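Local coordinates for protein adenylosuccinate lyase (Francisella tularensis subsp. tularensis SCHU S4, PDB 4EEI) that probably cleaves adenylosuccinate to AMP and fumarate, and SAICAR to AICAR and fumarate, in two steps of de novo purine biosynthesis, at residues 25-30 / 198-202; 16-21 / 53-59; 387-393 / 405-409. All coordinates share one frame; numbering follows the deposited sequence. Where two conformers were deposited one is given.

Interaction 1. Residues 25-30 / 198-202; sequences EVELAI and AADIL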
loop_
_atom_site.group_PDB
_atom_site.type_symbol
_atom_site.label_atom_id
_atom_site.label_comp_id
_atom_site.label_asym_id
_atom_site.label_seq_id
_atom_site.Cartn_x
_atom_site.Cartn_y
_atom_site.Cartn_z
ATOM N N GLU B 25 -6.863 -29.865 19.022
ATOM C CA GLU B 25 -5.550 -30.184 19.578
ATOM C C GLU B 25 -5.165 -29.182 20.668
ATOM O O GLU B 25 -4.630 -29.557 21.717
ATOM C CB GLU B 25 -4.484 -30.205 18.474
ATOM C CG GLU B 25 -3.092 -30.562 18.996
ATOM C CD GLU B 25 -2.005 -30.511 17.923
ATOM O OE1 GLU B 25 -2.338 -30.423 16.721
ATOM O OE2 GLU B 25 -0.810 -30.556 18.295
ATOM N N VAL B 26 -5.442 -27.905 20.418
ATOM C CA VAL B 26 -5.195 -26.853 21.403
ATOM C C VAL B 26 -6.071 -26.991 22.651
ATOM O O VAL B 26 -5.578 -26.848 23.781
ATOM C CB VAL B 26 -5.360 -25.466 20.754
ATOM C CG1 VAL B 26 -5.173 -24.368 21.777
ATOM C CG2 VAL B 26 -4.357 -25.316 19.626
ATOM N N GLU B 27 -7.361 -27.266 22.461
ATOM C CA GLU B 27 -8.262 -27.493 23.595
ATOM C C GLU B 27 -7.773 -28.655 24.459
ATOM O O GLU B 27 -7.873 -28.618 25.688
ATOM C CB GLU B 27 -9.686 -27.817 23.117
ATOM C CG GLU B 27 -10.451 -26.664 22.465
ATOM C CD GLU B 27 -11.127 -25.734 23.473
ATOM O OE1 GLU B 27 -10.813 -25.808 24.686
ATOM O OE2 GLU B 27 -11.982 -24.922 23.047
ATOM N N LEU B 28 -7.246 -29.691 23.820
ATOM C CA LEU B 28 -6.850 -30.888 24.555
ATOM C C LEU B 28 -5.503 -30.688 25.227
ATOM O O LEU B 28 -5.196 -31.343 26.218
ATOM C CB LEU B 28 -6.818 -32.104 23.628
ATOM C CG LEU B 28 -8.188 -32.504 23.097
ATOM C CD1 LEU B 28 -8.075 -33.699 22.161
ATOM C CD2 LEU B 28 -9.115 -32.808 24.268
ATOM N N ALA B 29 -4.697 -29.782 24.684
ATOM C CA ALA B 29 -3.418 -29.449 25.314
ATOM C C ALA B 29 -3.630 -28.780 26.675
ATOM O O ALA B 29 -3.014 -29.174 27.674
ATOM C CB ALA B 29 -2.579 -28.565 24.403
ATOM N N ILE B 30 -4.495 -27.768 26.724
ATOM C CA ILE B 30 -4.776 -27.113 27.999
ATOM C C ILE B 30 -5.563 -28.051 28.925
ATOM O O ILE B 30 -5.353 -28.063 30.140
ATOM C CB ILE B 30 -5.488 -25.744 27.811
ATOM C CG1 ILE B 30 -5.610 -25.018 29.153
ATOM C CG2 ILE B 30 -6.859 -25.910 27.163
ATOM C CD1 ILE B 30 -4.270 -24.756 29.811
ATOM N N ALA B 198 0.756 -26.687 28.707
ATOM C CA ALA B 198 -0.014 -26.826 27.479
ATOM C C ALA B 198 0.825 -26.428 26.265
ATOM O O ALA B 198 0.774 -27.085 25.227
ATOM C CB ALA B 198 -1.271 -25.983 27.553
ATOM N N ALA B 199 1.581 -25.337 26.391
ATOM C CA ALA B 199 2.463 -24.886 25.311
ATOM C C ALA B 199 3.540 -25.921 25.002
ATOM O O ALA B 199 3.881 -26.147 23.832
ATOM C CB ALA B 199 3.089 -23.539 25.656
ATOM N N ASP B 200 4.075 -26.555 26.045
ATOM C CA ASP B 200 5.086 -27.599 25.860
ATOM C C ASP B 200 4.519 -28.813 25.116
ATOM O O ASP B 200 5.214 -29.453 24.321
ATOM C CB ASP B 200 5.669 -28.047 27.204
ATOM C CG ASP B 200 6.642 -27.035 27.793
ATOM O OD1 ASP B 200 7.075 -26.113 27.066
ATOM O OD2 ASP B 200 6.980 -27.177 28.990
ATOM N N ILE B 201 3.257 -29.131 25.379
ATOM C CA ILE B 201 2.587 -30.205 24.646
ATOM C C ILE B 201 2.477 -29.847 23.160
ATOM O O ILE B 201 2.665 -30.699 22.287
ATOM C CB ILE B 201 1.200 -30.519 25.255
ATOM C CG1 ILE B 201 1.369 -31.270 26.582
ATOM C CG2 ILE B 201 0.361 -31.361 24.307
ATOM C CD1 ILE B 201 0.126 -31.278 27.443
ATOM N N LEU B 202 2.202 -28.581 22.871
ATOM C CA LEU B 202 2.046 -28.136 21.489
ATOM C C LEU B 202 3.381 -27.945 20.777
ATOM O O LEU B 202 3.453 -28.049 19.545
ATOM C CB LEU B 202 1.229 -26.845 21.430
ATOM C CG LEU B 202 -0.227 -26.977 21.864
ATOM C CD1 LEU B 202 -0.946 -25.620 21.770
ATOM C CD2 LEU B 202 -0.935 -28.042 21.015
HETATM O O HOH W 1 1.559 -29.350 17.710
#

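Interaction 2. Residues 16-21 / 53-59; sequences DENKYA and IRPERVD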
loop_
_atom_site.group_PDB
_atom_site.type_symbol
_atom_site.label_atom_id
_atom_site.label_comp_id
_atom_site.label_asym_id
_atom_site.label_seq_id
_atom_site.Cartn_x
_atom_site.Cartn_y
_atom_site.Cartn_z
ATOM N N ASP B 16 -11.936 -25.856 6.595
ATOM C CA ASP B 16 -12.626 -25.923 7.884
ATOM C C ASP B 16 -12.241 -27.158 8.698
ATOM O O ASP B 16 -12.115 -27.085 9.917
ATOM C CB ASP B 16 -14.150 -25.888 7.699
ATOM C CG ASP B 16 -14.685 -24.489 7.441
ATOM O OD1 ASP B 16 -13.923 -23.505 7.547
ATOM O OD2 ASP B 16 -15.894 -24.380 7.147
ATOM N N GLU B 17 -12.057 -28.295 8.034
ATOM C CA GLU B 17 -11.769 -29.522 8.787
ATOM C C GLU B 17 -10.467 -29.440 9.594
ATOM O O GLU B 17 -10.422 -29.840 10.760
ATOM C CB GLU B 17 -11.733 -30.757 7.889
ATOM C CG GLU B 17 -11.422 -32.026 8.682
ATOM C CD GLU B 17 -11.299 -33.263 7.817
ATOM O OE1 GLU B 17 -12.244 -34.083 7.824
ATOM O OE2 GLU B 17 -10.254 -33.425 7.148
ATOM N N ASN B 18 -9.405 -28.937 8.975
ATOM C CA ASN B 18 -8.144 -28.804 9.693
ATOM C C ASN B 18 -8.169 -27.643 10.679
ATOM O O ASN B 18 -7.516 -27.698 11.731
ATOM C CB ASN B 18 -6.953 -28.667 8.744
ATOM C CG ASN B 18 -5.632 -28.700 9.481
ATOM O OD1 ASN B 18 -5.291 -29.708 10.106
ATOM N ND2 ASN B 18 -4.889 -27.594 9.435
ATOM N N LYS B 19 -8.914 -26.592 10.345
ATOM C CA LYS B 19 -9.065 -25.472 11.277
ATOM C C LYS B 19 -9.609 -25.981 12.611
ATOM O O LYS B 19 -9.074 -25.652 13.672
ATOM C CB LYS B 19 -9.990 -24.383 10.712
ATOM C CG LYS B 19 -10.158 -23.188 11.650
ATOM C CD LYS B 19 -11.616 -22.761 11.815
ATOM C CE LYS B 19 -12.127 -22.004 10.605
ATOM N NZ LYS B 19 -11.225 -20.872 10.231
ATOM N N TYR B 20 -10.658 -26.796 12.556
ATOM C CA TYR B 20 -11.245 -27.350 13.779
ATOM C C TYR B 20 -10.374 -28.435 14.405
ATOM O O TYR B 20 -10.344 -28.578 15.623
ATOM C CB TYR B 20 -12.651 -27.904 13.505
ATOM C CG TYR B 20 -13.626 -26.854 13.018
ATOM C CD1 TYR B 20 -13.706 -25.609 13.632
ATOM C CD2 TYR B 20 -14.453 -27.105 11.937
ATOM C CE1 TYR B 20 -14.593 -24.645 13.176
ATOM C CE2 TYR B 20 -15.335 -26.157 11.478
ATOM C CZ TYR B 20 -15.403 -24.931 12.093
ATOM O OH TYR B 20 -16.295 -23.994 11.618
ATOM N N ALA B 21 -9.669 -29.209 13.582
ATOM C CA ALA B 21 -8.779 -30.237 14.132
ATOM C C ALA B 21 -7.660 -29.589 14.961
ATOM O O ALA B 21 -7.259 -30.107 16.006
ATOM C CB ALA B 21 -8.214 -31.119 13.036
ATOM N N ILE B 53 -14.307 -34.532 14.009
ATOM C CA ILE B 53 -14.405 -33.168 13.495
ATOM C C ILE B 53 -15.529 -33.133 12.465
ATOM O O ILE B 53 -15.489 -33.867 11.478
ATOM C CB ILE B 53 -13.086 -32.725 12.844
ATOM C CG1 ILE B 53 -11.936 -32.878 13.834
ATOM C CG2 ILE B 53 -13.178 -31.277 12.355
ATOM C CD1 ILE B 53 -12.065 -31.976 15.064
ATOM N N ARG B 54 -16.537 -32.293 12.704
ATOM C CA ARG B 54 -17.748 -32.293 11.880
ATOM C C ARG B 54 -18.123 -30.889 11.424
ATOM O O ARG B 54 -19.026 -30.267 11.993
ATOM C CB ARG B 54 -18.905 -32.904 12.665
ATOM C CG ARG B 54 -18.676 -34.349 13.086
ATOM C CD ARG B 54 -19.698 -34.785 14.120
ATOM N NE ARG B 54 -19.627 -36.216 14.414
ATOM C CZ ARG B 54 -20.314 -36.816 15.381
ATOM N NH1 ARG B 54 -21.125 -36.110 16.157
ATOM N NH2 ARG B 54 -20.189 -38.125 15.576
ATOM N N PRO B 55 -17.437 -30.388 10.387
ATOM C CA PRO B 55 -17.586 -28.984 9.991
ATOM C C PRO B 55 -19.038 -28.637 9.681
ATOM O O PRO B 55 -19.499 -27.537 9.981
ATOM C CB PRO B 55 -16.712 -28.881 8.739
ATOM C CG PRO B 55 -15.699 -29.983 8.895
ATOM C CD PRO B 55 -16.462 -31.105 9.547
ATOM N N GLU B 56 -19.730 -29.606 9.095
ATOM C CA GLU B 56 -21.140 -29.505 8.753
ATOM C C GLU B 56 -22.009 -29.195 9.972
ATOM O O GLU B 56 -22.868 -28.313 9.936
ATOM C CB GLU B 56 -21.594 -30.820 8.097
ATOM C CG GLU B 56 -21.328 -32.107 8.925
ATOM C CD GLU B 56 -19.931 -32.689 8.729
ATOM O OE1 GLU B 56 -19.139 -32.099 7.974
ATOM O OE2 GLU B 56 -19.633 -33.748 9.317
ATOM N N ARG B 57 -21.768 -29.932 11.050
ATOM C CA ARG B 57 -22.511 -29.807 12.293
ATOM C C ARG B 57 -22.200 -28.469 12.974
ATOM O O ARG B 57 -23.086 -27.827 13.545
ATOM C CB ARG B 57 -22.171 -30.982 13.211
ATOM C CG ARG B 57 -22.800 -30.908 14.576
ATOM C CD ARG B 57 -24.308 -30.897 14.487
ATOM N NE ARG B 57 -24.907 -30.855 15.813
ATOM C CZ ARG B 57 -26.117 -30.375 16.074
ATOM N NH1 ARG B 57 -26.869 -29.894 15.094
ATOM N NH2 ARG B 57 -26.572 -30.373 17.322
ATOM N N VAL B 58 -20.939 -28.048 12.897
ATOM C CA VAL B 58 -20.528 -26.761 13.440
ATOM C C VAL B 58 -21.323 -25.639 12.771
ATOM O O VAL B 58 -21.803 -24.715 13.440
ATOM C CB VAL B 58 -19.010 -26.519 13.258
ATOM C CG1 VAL B 58 -18.624 -25.124 13.748
ATOM C CG2 VAL B 58 -18.204 -27.582 14.003
ATOM N N ASP B 59 -21.475 -25.736 11.453
ATOM C CA ASP B 59 -22.230 -24.747 10.692
ATOM C C ASP B 59 -23.690 -24.621 11.124
ATOM O O ASP B 59 -24.182 -23.509 11.317
ATOM C CB ASP B 59 -22.146 -25.037 9.193
ATOM C CG ASP B 59 -20.761 -24.795 8.638
ATOM O OD1 ASP B 59 -19.946 -24.165 9.345
ATOM O OD2 ASP B 59 -20.489 -25.229 7.497
HETATM O O HOH W 2 -17.754 -25.286 9.214
#

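Interaction 3. Residues 387-393 / 405-409; sequences SFSKKLQ and DIPEM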
loop_
_atom_site.group_PDB
_atom_site.type_symbol
_atom_site.label_atom_id
_atom_site.label_comp_id
_atom_site.label_asym_id
_atom_site.label_seq_id
_atom_site.Cartn_x
_atom_site.Cartn_y
_atom_site.Cartn_z
ATOM N N SER B 387 43.491 -5.585 -34.948
ATOM C CA SER B 387 43.651 -5.651 -33.495
ATOM C C SER B 387 43.820 -4.280 -32.845
ATOM O O SER B 387 44.850 -3.635 -33.022
ATOM C CB SER B 387 44.841 -6.535 -33.123
ATOM O OG SER B 387 45.132 -6.419 -31.740
ATOM N N PHE B 388 42.812 -3.859 -32.083
ATOM C CA PHE B 388 42.849 -2.592 -31.351
ATOM C C PHE B 388 44.107 -2.524 -30.480
ATOM O O PHE B 388 44.809 -1.512 -30.474
ATOM C CB PHE B 388 41.583 -2.449 -30.487
ATOM C CG PHE B 388 41.242 -1.024 -30.099
ATOM C CD1 PHE B 388 42.221 -0.139 -29.659
ATOM C CD2 PHE B 388 39.928 -0.577 -30.159
ATOM C CE1 PHE B 388 41.900 1.161 -29.297
ATOM C CE2 PHE B 388 39.600 0.726 -29.800
ATOM C CZ PHE B 388 40.588 1.595 -29.369
ATOM N N SER B 389 44.390 -3.609 -29.762
ATOM C CA SER B 389 45.537 -3.662 -28.856
ATOM C C SER B 389 46.866 -3.389 -29.560
ATOM O O SER B 389 47.548 -2.416 -29.249
ATOM C CB SER B 389 45.595 -5.007 -28.128
ATOM O OG SER B 389 44.550 -5.123 -27.173
ATOM N N LYS B 390 47.228 -4.249 -30.508
ATOM C CA LYS B 390 48.509 -4.133 -31.207
ATOM C C LYS B 390 48.718 -2.776 -31.876
ATOM O O LYS B 390 49.836 -2.262 -31.914
ATOM C CB LYS B 390 48.670 -5.263 -32.230
ATOM C CG LYS B 390 48.985 -6.614 -31.604
ATOM C CD LYS B 390 50.225 -6.525 -30.720
ATOM C CE LYS B 390 49.946 -6.966 -29.278
ATOM N NZ LYS B 390 49.166 -5.972 -28.482
ATOM N N LYS B 391 47.637 -2.200 -32.390
ATOM C CA LYS B 391 47.686 -0.891 -33.036
ATOM C C LYS B 391 47.948 0.222 -32.037
ATOM O O LYS B 391 48.721 1.140 -32.308
ATOM C CB LYS B 391 46.380 -0.623 -33.773
ATOM C CG LYS B 391 46.163 -1.565 -34.936
ATOM C CD LYS B 391 44.746 -1.513 -35.452
ATOM C CE LYS B 391 44.735 -1.886 -36.918
ATOM N NZ LYS B 391 45.714 -1.071 -37.697
ATOM N N LEU B 392 47.289 0.148 -30.887
ATOM C CA LEU B 392 47.513 1.121 -29.829
ATOM C C LEU B 392 48.941 0.993 -29.309
ATOM O O LEU B 392 49.642 1.991 -29.120
ATOM C CB LEU B 392 46.520 0.911 -28.689
ATOM C CG LEU B 392 46.562 1.969 -27.588
ATOM C CD1 LEU B 392 46.216 3.325 -28.164
ATOM C CD2 LEU B 392 45.606 1.604 -26.455
ATOM N N GLN B 393 49.352 -0.251 -29.082
ATOM C CA GLN B 393 50.713 -0.594 -28.682
ATOM C C GLN B 393 51.742 -0.021 -29.648
ATOM O O GLN B 393 52.822 0.413 -29.240
ATOM C CB GLN B 393 50.852 -2.116 -28.621
ATOM C CG GLN B 393 52.266 -2.624 -28.410
ATOM C CD GLN B 393 52.312 -3.771 -27.425
ATOM O OE1 GLN B 393 51.567 -3.787 -26.447
ATOM N NE2 GLN B 393 53.181 -4.741 -27.679
ATOM N N ASP B 405 53.070 -3.983 -22.640
ATOM C CA ASP B 405 52.525 -5.277 -23.024
ATOM C C ASP B 405 51.001 -5.234 -22.915
ATOM O O ASP B 405 50.427 -5.648 -21.908
ATOM C CB ASP B 405 53.096 -6.406 -22.165
ATOM C CG ASP B 405 52.729 -7.779 -22.697
ATOM O OD1 ASP B 405 52.355 -7.870 -23.885
ATOM O OD2 ASP B 405 52.816 -8.763 -21.932
ATOM N N ILE B 406 50.358 -4.718 -23.961
ATOM C CA ILE B 406 48.903 -4.603 -24.003
ATOM C C ILE B 406 48.271 -5.946 -24.355
ATOM O O ILE B 406 48.526 -6.494 -25.425
ATOM C CB ILE B 406 48.459 -3.538 -25.032
ATOM C CG1 ILE B 406 49.142 -2.198 -24.745
ATOM C CG2 ILE B 406 46.946 -3.381 -25.023
ATOM C CD1 ILE B 406 48.617 -1.035 -25.572
ATOM N N PRO B 407 47.434 -6.485 -23.459
ATOM C CA PRO B 407 46.866 -7.805 -23.753
ATOM C C PRO B 407 45.903 -7.738 -24.932
ATOM O O PRO B 407 45.229 -6.724 -25.124
ATOM C CB PRO B 407 46.112 -8.149 -22.470
ATOM C CG PRO B 407 45.686 -6.819 -21.930
ATOM C CD PRO B 407 46.812 -5.861 -22.277
ATOM N N GLU B 408 45.865 -8.806 -25.720
ATOM C CA GLU B 408 45.003 -8.871 -26.889
ATOM C C GLU B 408 43.544 -8.941 -26.465
ATOM O O GLU B 408 43.161 -9.797 -25.671
ATOM C CB GLU B 408 45.359 -10.086 -27.747
ATOM C CG GLU B 408 44.542 -10.207 -29.022
ATOM C CD GLU B 408 44.812 -9.075 -29.993
ATOM O OE1 GLU B 408 43.906 -8.736 -30.781
ATOM O OE2 GLU B 408 45.933 -8.525 -29.966
ATOM N N MET B 409 42.735 -8.033 -26.994
ATOM C CA MET B 409 41.325 -7.985 -26.641
ATOM C C MET B 409 40.441 -8.653 -27.687
ATOM O O MET B 409 39.452 -8.079 -28.135
ATOM C CB MET B 409 40.875 -6.544 -26.395
ATOM C CG MET B 409 41.290 -5.995 -25.039
ATOM S SD MET B 409 41.104 -7.193 -23.704
ATOM C CE MET B 409 39.571 -6.632 -22.969
HETATM O O HOH W 3 42.723 -5.937 -29.606
#

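Interaction 1. Residues 25-30 / 198-202
The flat group here, the Glu25 carboxylate, is met obliquely by methyl CD2 of Leu202, which lies off the carboxylate plane and is displaced to the OE2 side, 3.7 Å from Glu25 OE2. The carboxylate's polar partner is water 1, which donates to Glu25 OE2 (2.7 Å) and to Leu202 O (2.9 Å), so both of its protons are spent bridging a carboxylate and the carbonyl of the last residue of helix 192-202. The rest is apolar. Leu202 CG stands opposite the carbonyl carbon (chi1 -66°), which aims the methyl fork at helix 16-33: CD1 reaches Val26 CG2 at 4.0 Å, while CD2 lies 3.8 Å from Ala29 CB. This is helix-helix packing in the lyase 1 fold, between N-terminal helix 16-33 and helix 192-202 from the middle of the chain; the short axes approach to 8.6 Å at 134°. The small residues face each other here: Ala198 CB settles 3.6 Å from Ala29 O and 3.7 Å from Ile30 CA. Phe180 touches Val26, Ile30 and Ala198, covering both helices at once, and Val26 also leans on Ser100 and Ala101 of the long helix 94-131.

Interaction 2. Residues 16-21 / 53-59
The first turns of helix 16-33 meet the loop and N-terminal turn leading into helix 55-65, in the N-terminal helical part of the lyase 1 fold that borders the AMP pocket. The side chain of Tyr20 is about 5 Å from that of the AMP-binding Asp68, while that of Asp16 is about 6 Å from that of Arg310, which also binds AMP. This is therefore a layer behind the site. The short helix axes run almost at right angles, 83°, so the contact is local and centres on one ring. Tyr20 CG lies opposite the carbonyl carbon (chi1 -61°), which carries the ring across to Pro55 and Val58. Val58 CG2 sits over one face, offset toward the rim; Ile53 CG2 lies at the edge near the ring plane, 3.6 Å from Tyr20 CB; Pro55 CA approaches Tyr20 CE2 obliquely at 3.9 Å. Val58 also touches Ala71 and Ser75 of helix 68-77. Ile53 reaches further along helix 16-33, its CD1 lying 3.8 Å from Ala21 CA, and the Pro55 ring touches the first turn, its CG 4.0 Å from Glu17 CA. Polar groups gather at the hydroxyl end of the tyrosine. Water 2, in the ring plane, is hydrogen-bonded to Tyr20 OH at 3.1 Å and to Asp16 OD2; Asp59 OD1 is unusually close to it, and that bond is doubtful in detail, since the water has more acceptors nearby than protons. The water lies between the carboxylates of Asp16 and Asp59, and may ease the repulsion between these two like charges. Beside this polar cluster methyl CG1 of Val58 meets the hydroxyl end of the ring, 3.4 Å from Tyr20 OH.

Interaction 3. Residues 387-393 / 405-409
Ser387 OG donates to Glu408 OE1 at 2.8 Å, meeting the syn lone pair, at the N-cap of helix 388-400 in the C-terminal helical domain. The same hydroxyl, held opposite the backbone N (chi1 170°), also accepts from Lys390 N at 3.3 Å, so the cap ties the first helical turn to the 405-409 loop. One turn of side chains then takes up the loop backbone. Ser389 OG donates to Pro407 O (2.7 Å), tilted 28° from the carbonyl plane. Lys390 bends back to put NZ 3.2 Å from Ile406 O. Gln393 OE1 accepts from Ile406 N at 2.9 Å, nearly straight at 168° and with the N-H in the plane of the amide carbonyl. Between these bonds Ile406 points toward the helix, its CD1 4.1 Å from Leu392 CD2. Water 3 joins the cap corner, accepting from Ser389 N and donating to Glu408 OE1. Farther out, Phe359 of helix 352-363 backs Ile406 and Pro407, and helix 368-381 backs Leu392. Tyr356 holds two successive residues: its ring stacks with Phe388, and its OH is hydrogen-bonded to Ser389 OG.

Interactions 1 and 2 both use helix 16-33, along adjoining segments with centres 19 Å apart, whereas interaction 3 lies on the opposite side of the chain's centre, its own centre 76 Å from that of interaction 1 and 78 Å from that of interaction 2. Interaction 1 is the more buried: it is helix against helix, without a direct hydrogen bond, its one polar bridge being a water. Interaction 2 is partly buried and near the AMP pocket, mixing aromatic packing with a water lying between two acids. Interaction 3, likewise partly buried but away from the annotated sites, joins a helix start to an irregular loop. Here four direct side-chain hydrogen bonds cross the contact, three of them to loop backbone.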